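Local coordinates for acinetobacter secreted protease CpaA (Acinetobacter nosocomialis M2, PDB 6O38), which probably cleaves proteins as a zinc-dependent metalloprotease exported by type II secretion with the help of a dedicated chaperone, CpaB, at residues 371-376 / 567-572; 377-382 / 418-423. One frame throughout, in Å; residues are numbered along the deposited sequence.

Contact 1: 371-376 / 567-572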
ATOM      1  N   ASP A 371      -9.391   6.378  21.767  1.00 37.54           N
ATOM      2  CA  ASP A 371      -8.624   5.321  21.120  1.00 37.18           C
ATOM      3  C   ASP A 371      -7.277   5.806  20.592  1.00 37.66           C
ATOM      4  O   ASP A 371      -6.613   5.069  19.853  1.00 37.30           O
ATOM      5  CB  ASP A 371      -9.442   4.694  19.981  1.00 35.71           C
ATOM      6  CG  ASP A 371      -8.914   3.331  19.560  1.00 35.77           C
ATOM      7  OD1 ASP A 371      -8.723   2.465  20.440  1.00 36.69           O
ATOM      8  OD2 ASP A 371      -8.690   3.127  18.348  1.00 35.10           O
ATOM      9  N   SER A 372      -6.850   7.016  20.948  1.00 37.15           N
ATOM     10  CA  SER A 372      -5.553   7.513  20.508  1.00 37.36           C
ATOM     11  C   SER A 372      -5.102   8.629  21.437  1.00 38.59           C
ATOM     12  O   SER A 372      -5.923   9.354  22.005  1.00 38.98           O
ATOM     13  CB  SER A 372      -5.601   8.019  19.062  1.00 36.37           C
ATOM     14  OG  SER A 372      -6.436   9.157  18.944  1.00 36.32           O
ATOM     15  N   TYR A 373      -3.785   8.749  21.589  1.00 38.05           N
ATOM     16  CA  TYR A 373      -3.165   9.808  22.372  1.00 39.30           C
ATOM     17  C   TYR A 373      -2.281  10.653  21.468  1.00 39.29           C
ATOM     18  O   TYR A 373      -1.542  10.121  20.635  1.00 38.80           O
ATOM     19  CB  TYR A 373      -2.344   9.233  23.531  1.00 40.64           C
ATOM     20  CG  TYR A 373      -3.113   8.258  24.392  1.00 41.04           C
ATOM     21  CD1 TYR A 373      -3.977   8.710  25.382  1.00 41.79           C
ATOM     22  CD2 TYR A 373      -2.979   6.888  24.214  1.00 40.76           C
ATOM     23  CE1 TYR A 373      -4.686   7.824  26.172  1.00 42.38           C
ATOM     24  CE2 TYR A 373      -3.684   5.993  25.000  1.00 41.32           C
ATOM     25  CZ  TYR A 373      -4.536   6.467  25.977  1.00 42.26           C
ATOM     26  OH  TYR A 373      -5.239   5.582  26.762  1.00 43.10           O
ATOM     27  N   THR A 374      -2.354  11.970  21.636  1.00 40.90           N
ATOM     28  CA  THR A 374      -1.640  12.900  20.771  1.00 41.00           C
ATOM     29  C   THR A 374      -0.249  13.160  21.336  1.00 42.03           C
ATOM     30  O   THR A 374      -0.111  13.634  22.469  1.00 43.14           O
ATOM     31  CB  THR A 374      -2.411  14.211  20.630  1.00 41.38           C
ATOM     32  OG1 THR A 374      -3.701  13.948  20.065  1.00 40.46           O
ATOM     33  CG2 THR A 374      -1.656  15.177  19.729  1.00 41.68           C
ATOM     34  N   ILE A 375       0.774  12.859  20.544  1.00 42.00           N
ATOM     35  CA  ILE A 375       2.163  13.108  20.910  1.00 43.25           C
ATOM     36  C   ILE A 375       2.623  14.347  20.151  1.00 44.02           C
ATOM     37  O   ILE A 375       2.778  14.313  18.926  1.00 43.71           O
ATOM     38  CB  ILE A 375       3.055  11.898  20.604  1.00 43.16           C
ATOM     39  CG1 ILE A 375       2.578  10.673  21.387  1.00 42.52           C
ATOM     40  CG2 ILE A 375       4.509  12.210  20.930  1.00 44.56           C
ATOM     41  CD1 ILE A 375       3.370   9.416  21.100  1.00 42.48           C
ATOM     42  N   ASP A 376       2.838  15.442  20.875  1.00 47.67           N
ATOM     43  CA  ASP A 376       3.257  16.691  20.254  1.00 48.16           C
ATOM     44  C   ASP A 376       4.744  16.637  19.930  1.00 48.58           C
ATOM     45  O   ASP A 376       5.561  16.256  20.775  1.00 49.28           O
ATOM     46  CB  ASP A 376       2.956  17.874  21.174  1.00 49.36           C
ATOM     47  CG  ASP A 376       1.472  18.181  21.262  1.00 49.17           C
ATOM     48  OD1 ASP A 376       0.721  17.748  20.364  1.00 48.20           O
ATOM     49  OD2 ASP A 376       1.060  18.858  22.227  1.00 50.11           O
ATOM     50  N   LYS A 567       1.767   7.681  28.160  1.00 44.11           N
ATOM     51  CA  LYS A 567       2.835   8.192  29.015  1.00 45.72           C
ATOM     52  C   LYS A 567       3.696   9.213  28.281  1.00 45.77           C
ATOM     53  O   LYS A 567       4.053  10.255  28.845  1.00 47.63           O
ATOM     54  CB  LYS A 567       3.683   7.029  29.531  1.00 46.29           C
ATOM     55  CG  LYS A 567       5.143   7.362  29.780  1.00 47.11           C
ATOM     56  CD  LYS A 567       5.942   6.098  30.048  1.00 48.15           C
ATOM     57  CE  LYS A 567       7.271   6.111  29.310  1.00 47.74           C
ATOM     58  NZ  LYS A 567       7.907   4.765  29.293  1.00 48.95           N
ATOM     59  N   ILE A 568       4.032   8.938  27.019  1.00 45.41           N
ATOM     60  CA  ILE A 568       4.828   9.882  26.241  1.00 45.71           C
ATOM     61  C   ILE A 568       4.018  11.133  25.922  1.00 47.07           C
ATOM     62  O   ILE A 568       4.543  12.253  25.951  1.00 48.96           O
ATOM     63  CB  ILE A 568       5.362   9.202  24.967  1.00 44.05           C
ATOM     64  CG1 ILE A 568       6.412   8.150  25.331  1.00 43.83           C
ATOM     65  CG2 ILE A 568       5.947  10.227  24.008  1.00 44.73           C
ATOM     66  CD1 ILE A 568       6.809   7.258  24.181  1.00 42.96           C
ATOM     67  N   SER A 569       2.727  10.966  25.626  1.00 43.05           N
ATOM     68  CA  SER A 569       1.874  12.108  25.311  1.00 45.14           C
ATOM     69  C   SER A 569       1.745  13.077  26.479  1.00 47.90           C
ATOM     70  O   SER A 569       1.334  14.225  26.275  1.00 50.61           O
ATOM     71  CB  SER A 569       0.487  11.626  24.885  1.00 44.43           C
ATOM     72  OG  SER A 569      -0.212  11.058  25.978  1.00 44.14           O
ATOM     73  N   LEU A 570       2.088  12.648  27.692  1.00 47.05           N
ATOM     74  CA  LEU A 570       1.976  13.478  28.882  1.00 49.61           C
ATOM     75  C   LEU A 570       3.323  13.998  29.367  1.00 50.65           C
ATOM     76  O   LEU A 570       3.413  14.490  30.497  1.00 52.50           O
ATOM     77  CB  LEU A 570       1.278  12.703  30.001  1.00 49.18           C
ATOM     78  CG  LEU A 570      -0.164  12.275  29.718  1.00 48.55           C
ATOM     79  CD1 LEU A 570      -0.760  11.560  30.919  1.00 48.47           C
ATOM     80  CD2 LEU A 570      -1.012  13.477  29.330  1.00 51.19           C
ATOM     81  N   TYR A 571       4.373  13.890  28.547  1.00 53.01           N
ATOM     82  CA  TYR A 571       5.663  14.461  28.926  1.00 54.28           C
ATOM     83  C   TYR A 571       5.556  15.968  29.123  1.00 57.21           C
ATOM     84  O   TYR A 571       6.107  16.518  30.085  1.00 58.74           O
ATOM     85  CB  TYR A 571       6.717  14.132  27.869  1.00 52.65           C
ATOM     86  CG  TYR A 571       7.254  12.718  27.939  1.00 50.37           C
ATOM     87  CD1 TYR A 571       7.044  11.927  29.060  1.00 50.25           C
ATOM     88  CD2 TYR A 571       7.980  12.178  26.883  1.00 48.77           C
ATOM     89  CE1 TYR A 571       7.536  10.635  29.126  1.00 48.89           C
ATOM     90  CE2 TYR A 571       8.476  10.890  26.941  1.00 47.30           C
ATOM     91  CZ  TYR A 571       8.252  10.123  28.064  1.00 47.52           C
ATOM     92  OH  TYR A 571       8.745   8.839  28.123  1.00 46.84           O
ATOM     93  N   ASN A 572       4.851  16.651  28.224  1.00 54.76           N
ATOM     94  CA  ASN A 572       4.529  18.063  28.369  1.00 57.93           C
ATOM     95  C   ASN A 572       3.022  18.226  28.241  1.00 59.20           C
ATOM     96  O   ASN A 572       2.417  17.701  27.300  1.00 57.78           O
ATOM     97  CB  ASN A 572       5.253  18.917  27.322  1.00 58.52           C
ATOM     98  CG  ASN A 572       6.624  19.371  27.787  1.00 59.28           C
ATOM     99  OD1 ASN A 572       6.802  19.762  28.941  1.00 60.50           O
ATOM    100  ND2 ASN A 572       7.600  19.327  26.887  1.00 57.90           N
TER

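Contact 2: 377-382 / 418-423. With SO4 (sulfate ion), chain O.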
HETATM    1  N   MSE A 377       5.096  17.018  18.705  1.00 49.84           N
HETATM    2  CA  MSE A 377       6.478  16.936  18.249  1.00 50.25           C
HETATM    3  C   MSE A 377       7.038  18.293  17.829  1.00 50.99           C
HETATM    4  O   MSE A 377       6.332  19.117  17.249  1.00 50.78           O
HETATM    5  CB  MSE A 377       6.592  15.951  17.081  1.00 52.16           C
HETATM    6  CG  MSE A 377       6.229  14.516  17.432  1.00 51.49           C
HETATM    7 SE   MSE A 377       7.554  13.647  18.568  0.51 52.51          SE
HETATM    8  CE  MSE A 377       9.074  13.695  17.349  1.00 52.81           C
ATOM      9  N   LEU A 378       8.314  18.512  18.131  1.00 53.68           N
ATOM     10  CA  LEU A 378       9.042  19.694  17.687  1.00 54.47           C
ATOM     11  C   LEU A 378       9.949  19.298  16.530  1.00 54.21           C
ATOM     12  O   LEU A 378      10.815  18.431  16.685  1.00 54.40           O
ATOM     13  CB  LEU A 378       9.861  20.297  18.828  1.00 55.85           C
ATOM     14  CG  LEU A 378      10.901  21.346  18.427  1.00 56.98           C
ATOM     15  CD1 LEU A 378      10.236  22.558  17.793  1.00 57.16           C
ATOM     16  CD2 LEU A 378      11.747  21.756  19.624  1.00 58.49           C
ATOM     17  N   LEU A 379       9.747  19.925  15.376  1.00 55.35           N
ATOM     18  CA  LEU A 379      10.509  19.617  14.173  1.00 56.28           C
ATOM     19  C   LEU A 379      11.654  20.613  14.041  1.00 58.84           C
ATOM     20  O   LEU A 379      11.423  21.825  13.975  1.00 59.77           O
ATOM     21  CB  LEU A 379       9.611  19.653  12.937  1.00 55.37           C
ATOM     22  CG  LEU A 379       8.365  18.765  13.001  1.00 52.92           C
ATOM     23  CD1 LEU A 379       7.586  18.828  11.694  1.00 52.33           C
ATOM     24  CD2 LEU A 379       8.739  17.330  13.341  1.00 52.15           C
ATOM     25  N   VAL A 380      12.880  20.101  14.000  1.00 57.98           N
ATOM     26  CA  VAL A 380      14.083  20.918  13.884  1.00 60.58           C
ATOM     27  C   VAL A 380      14.772  20.567  12.573  1.00 61.57           C
ATOM     28  O   VAL A 380      15.066  19.394  12.316  1.00 60.93           O
ATOM     29  CB  VAL A 380      15.034  20.705  15.075  1.00 61.59           C
ATOM     30  CG1 VAL A 380      16.201  21.678  15.002  1.00 64.42           C
ATOM     31  CG2 VAL A 380      14.284  20.857  16.389  1.00 60.42           C
ATOM     32  N   SER A 381      15.024  21.581  11.749  1.00 62.93           N
ATOM     33  CA  SER A 381      15.689  21.409  10.465  1.00 64.18           C
ATOM     34  C   SER A 381      16.993  22.192  10.461  1.00 67.10           C
ATOM     35  O   SER A 381      17.012  23.376  10.811  1.00 68.33           O
ATOM     36  CB  SER A 381      14.793  21.867   9.312  1.00 63.70           C
ATOM     37  OG  SER A 381      15.180  21.255   8.095  1.00 64.13           O
ATOM     38  N   SER A 382      18.075  21.529  10.069  1.00 67.67           N
ATOM     39  CA  SER A 382      19.376  22.179  10.031  1.00 70.59           C
ATOM     40  C   SER A 382      19.423  23.203   8.898  1.00 72.26           C
ATOM     41  O   SER A 382      18.844  22.975   7.831  1.00 71.47           O
ATOM     42  CB  SER A 382      20.486  21.144   9.846  1.00 71.46           C
ATOM     43  OG  SER A 382      21.751  21.769   9.713  1.00 74.44           O
ATOM     44  N   LEU A 418       0.968  11.612  15.696  1.00 41.75           N
ATOM     45  CA  LEU A 418       1.965  12.666  15.808  1.00 42.42           C
ATOM     46  C   LEU A 418       1.355  13.989  15.366  1.00 42.14           C
ATOM     47  O   LEU A 418       0.685  14.056  14.330  1.00 41.53           O
ATOM     48  CB  LEU A 418       3.204  12.346  14.970  1.00 42.81           C
ATOM     49  CG  LEU A 418       4.077  11.188  15.454  1.00 43.29           C
ATOM     50  CD1 LEU A 418       5.379  11.145  14.671  1.00 43.79           C
ATOM     51  CD2 LEU A 418       4.348  11.297  16.948  1.00 44.03           C
ATOM     52  N   ARG A 419       1.575  15.031  16.161  1.00 44.55           N
ATOM     53  CA  ARG A 419       1.121  16.380  15.848  1.00 44.68           C
ATOM     54  C   ARG A 419       2.309  17.321  15.965  1.00 45.96           C
ATOM     55  O   ARG A 419       2.935  17.399  17.026  1.00 46.50           O
ATOM     56  CB  ARG A 419      -0.012  16.808  16.786  1.00 43.99           C
ATOM     57  CG  ARG A 419      -0.295  18.301  16.815  1.00 44.43           C
ATOM     58  CD  ARG A 419      -1.565  18.587  17.604  1.00 43.71           C
ATOM     59  NE  ARG A 419      -1.756  20.010  17.871  1.00 44.32           N
ATOM     60  CZ  ARG A 419      -1.518  20.587  19.044  1.00 44.84           C
ATOM     61  NH1 ARG A 419      -1.720  21.888  19.197  1.00 45.47           N
ATOM     62  NH2 ARG A 419      -1.085  19.864  20.068  1.00 44.85           N
ATOM     63  N   ASP A 420       2.624  18.025  14.880  1.00 49.34           N
ATOM     64  CA  ASP A 420       3.716  18.987  14.911  1.00 50.24           C
ATOM     65  C   ASP A 420       3.200  20.303  15.485  1.00 50.49           C
ATOM     66  O   ASP A 420       2.238  20.884  14.970  1.00 50.10           O
ATOM     67  CB  ASP A 420       4.333  19.173  13.522  1.00 50.51           C
ATOM     68  CG  ASP A 420       3.493  20.043  12.605  1.00 50.37           C
ATOM     69  OD1 ASP A 420       2.306  19.719  12.388  1.00 49.56           O
ATOM     70  OD2 ASP A 420       4.023  21.059  12.108  1.00 51.19           O
ATOM     71  N   VAL A 421       3.802  20.739  16.589  1.00 49.79           N
ATOM     72  CA  VAL A 421       3.403  21.967  17.265  1.00 50.29           C
ATOM     73  C   VAL A 421       4.412  23.083  17.079  1.00 51.65           C
ATOM     74  O   VAL A 421       4.214  24.180  17.622  1.00 52.18           O
ATOM     75  CB  VAL A 421       3.148  21.718  18.763  1.00 50.58           C
ATOM     76  CG1 VAL A 421       1.991  20.752  18.944  1.00 49.67           C
ATOM     77  CG2 VAL A 421       4.401  21.174  19.427  1.00 51.30           C
ATOM     78  N   GLY A 422       5.487  22.845  16.333  1.00 53.42           N
ATOM     79  CA  GLY A 422       6.488  23.865  16.101  1.00 54.43           C
ATOM     80  C   GLY A 422       7.542  23.441  15.100  1.00 54.95           C
ATOM     81  O   GLY A 422       7.869  22.254  15.000  1.00 54.51           O
ATOM     82  N   TYR A 423       8.077  24.402  14.351  1.00 59.06           N
ATOM     83  CA  TYR A 423       9.120  24.136  13.368  1.00 59.62           C
ATOM     84  C   TYR A 423      10.177  25.222  13.485  1.00 61.40           C
ATOM     85  O   TYR A 423       9.878  26.403  13.290  1.00 62.06           O
ATOM     86  CB  TYR A 423       8.544  24.091  11.947  1.00 59.28           C
ATOM     87  CG  TYR A 423       9.583  23.932  10.859  1.00 60.60           C
ATOM     88  CD1 TYR A 423      10.001  22.672  10.451  1.00 60.26           C
ATOM     89  CD2 TYR A 423      10.140  25.040  10.233  1.00 62.49           C
ATOM     90  CE1 TYR A 423      10.948  22.521   9.454  1.00 61.57           C
ATOM     91  CE2 TYR A 423      11.087  24.900   9.238  1.00 64.27           C
ATOM     92  CZ  TYR A 423      11.487  23.639   8.852  1.00 63.58           C
ATOM     93  OH  TYR A 423      12.429  23.498   7.859  1.00 65.48           O
TER
HETATM   94  S   SO4 O 603      -2.681  24.407  21.106  0.68 51.73           S
HETATM   95  O1  SO4 O 603      -1.946  23.493  21.976  0.68 51.73           O
HETATM   96  O2  SO4 O 603      -3.891  24.858  21.786  0.68 51.73           O
HETATM   97  O3  SO4 O 603      -1.842  25.560  20.791  0.68 51.73           O
HETATM   98  O4  SO4 O 603      -3.046  23.720  19.871  0.68 51.73           O

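Contact 1: 371-376 / 567-572
Ser569, near the C-terminal end of helix 557-569, rests against Thr374 and Ile375 of strand 367-381. This is a strand-helix packing contact, and no hydrogen bond crosses it. Ser569 CB lies 3.2 Å from Thr374 O. The same CB is 4.2 Å from Ile375 CG1, so this small side chain meets both the backbone and a side chain of the strand. Its hydroxyl takes no bond from the strand. Ser569 OG sits between the backbone N and the carbonyl carbon (chi1 69°) and is hydrogen-bonded to Gln566 O, one turn back in the helix. That leaves OG beside Tyr373 CB at 3.7 Å, an approach to the root of the tyrosine, while its ring leads away from the helix end. Ile375 and Ile568 form the apolar side of the contact. Methyls meet here, CG2 and CD1 of Ile375 against CG2 of Ile568, and the two side chains cross at a slant. Ile568 also packs on Met482, which carries the apolar patch beyond the strand. Asp456 joins the two segments from outside: its OD2 is hydrogen-bonded to Asp376 N and its OD1 to Asn572 N. The chain turns after the helix, and the Tyr571 ring folds back under Ile568 CA. The isoleucine pair closes with Ile375 CG2 3.9 Å from Ile568 CG2, and that same Ile568 methyl is 4.0 Å from Ile375 CD1.

Contact 2: 377-382 / 418-423
Parallel strands 367-381 and 416-425 pair from Met377 and Asp420 to Leu379 and Tyr423, in a strand-helix-strand layout consistent with the start of a metzincin catalytic domain. The backbone ladder has three bonds. Met377, a selenomethionine, donates from N to Arg419 O at 2.8 Å. Its own O accepts from Val421 N at 3.1 Å, and Leu379 N donates to Gly422 O at 3.0 Å. Met377 pairs with Asp420 and Leu379 with Tyr423, so segment 418-423 holds one residue more between these pairs. This is a beta bulge at Val421 and Gly422. Leu378 CD1 lies against Gly422 O. On the face with Met377, Leu379, Asp420 and Tyr423, Met377 CG touches Leu418 CD2, and Leu379 CD1 reaches Asp420 CB at 3.7 Å. Tyr423 CG is anti to its N (chi1 175°), which lays the ring along segment 377-382. Its CD1 meets Leu379 CB at 3.9 Å, and OH ends beside Ser381 CB. The extended Arg419 leaves the sheet. Val421 CG1 lies over one guanidinium face, offset toward the rim. Asp376 pairs with Arg419 NH2. Arg419 NH1 points at a sulfate, probably from the crystallisation liquor, but is modelled too close to it, so their weak bond is doubtful. Strand 457-462 bonds to the backbone of Leu378 and Val380, making 367-381 an inner strand. Helix 391-411 packs on Leu418, Asp420, Ser381 and Tyr423 through Thr405, Ile399 and Ala394.

From the N terminus, the chain passes the beta-sandwich regions before reaching strand 367-381, which serves both contacts. Its middle part meets the last helix, 557-569, and its last part the neighbouring strand. Contact 2 closes the short loop, which holds helices 383-389 and 391-411 and returns along strand 416-425. Contact 1 closes the long one, with contact 2 nested inside it. The zinc ligands His498, His502 and His508 also lie within the long loop. The two contacts adjoin directly. Ile375 O and Arg419 N make a probable hydrogen bond at 3.1 Å, and Thr374 CG2 packs on Arg419 CB. Together they tie the end of the chain to the sheet of the protease region.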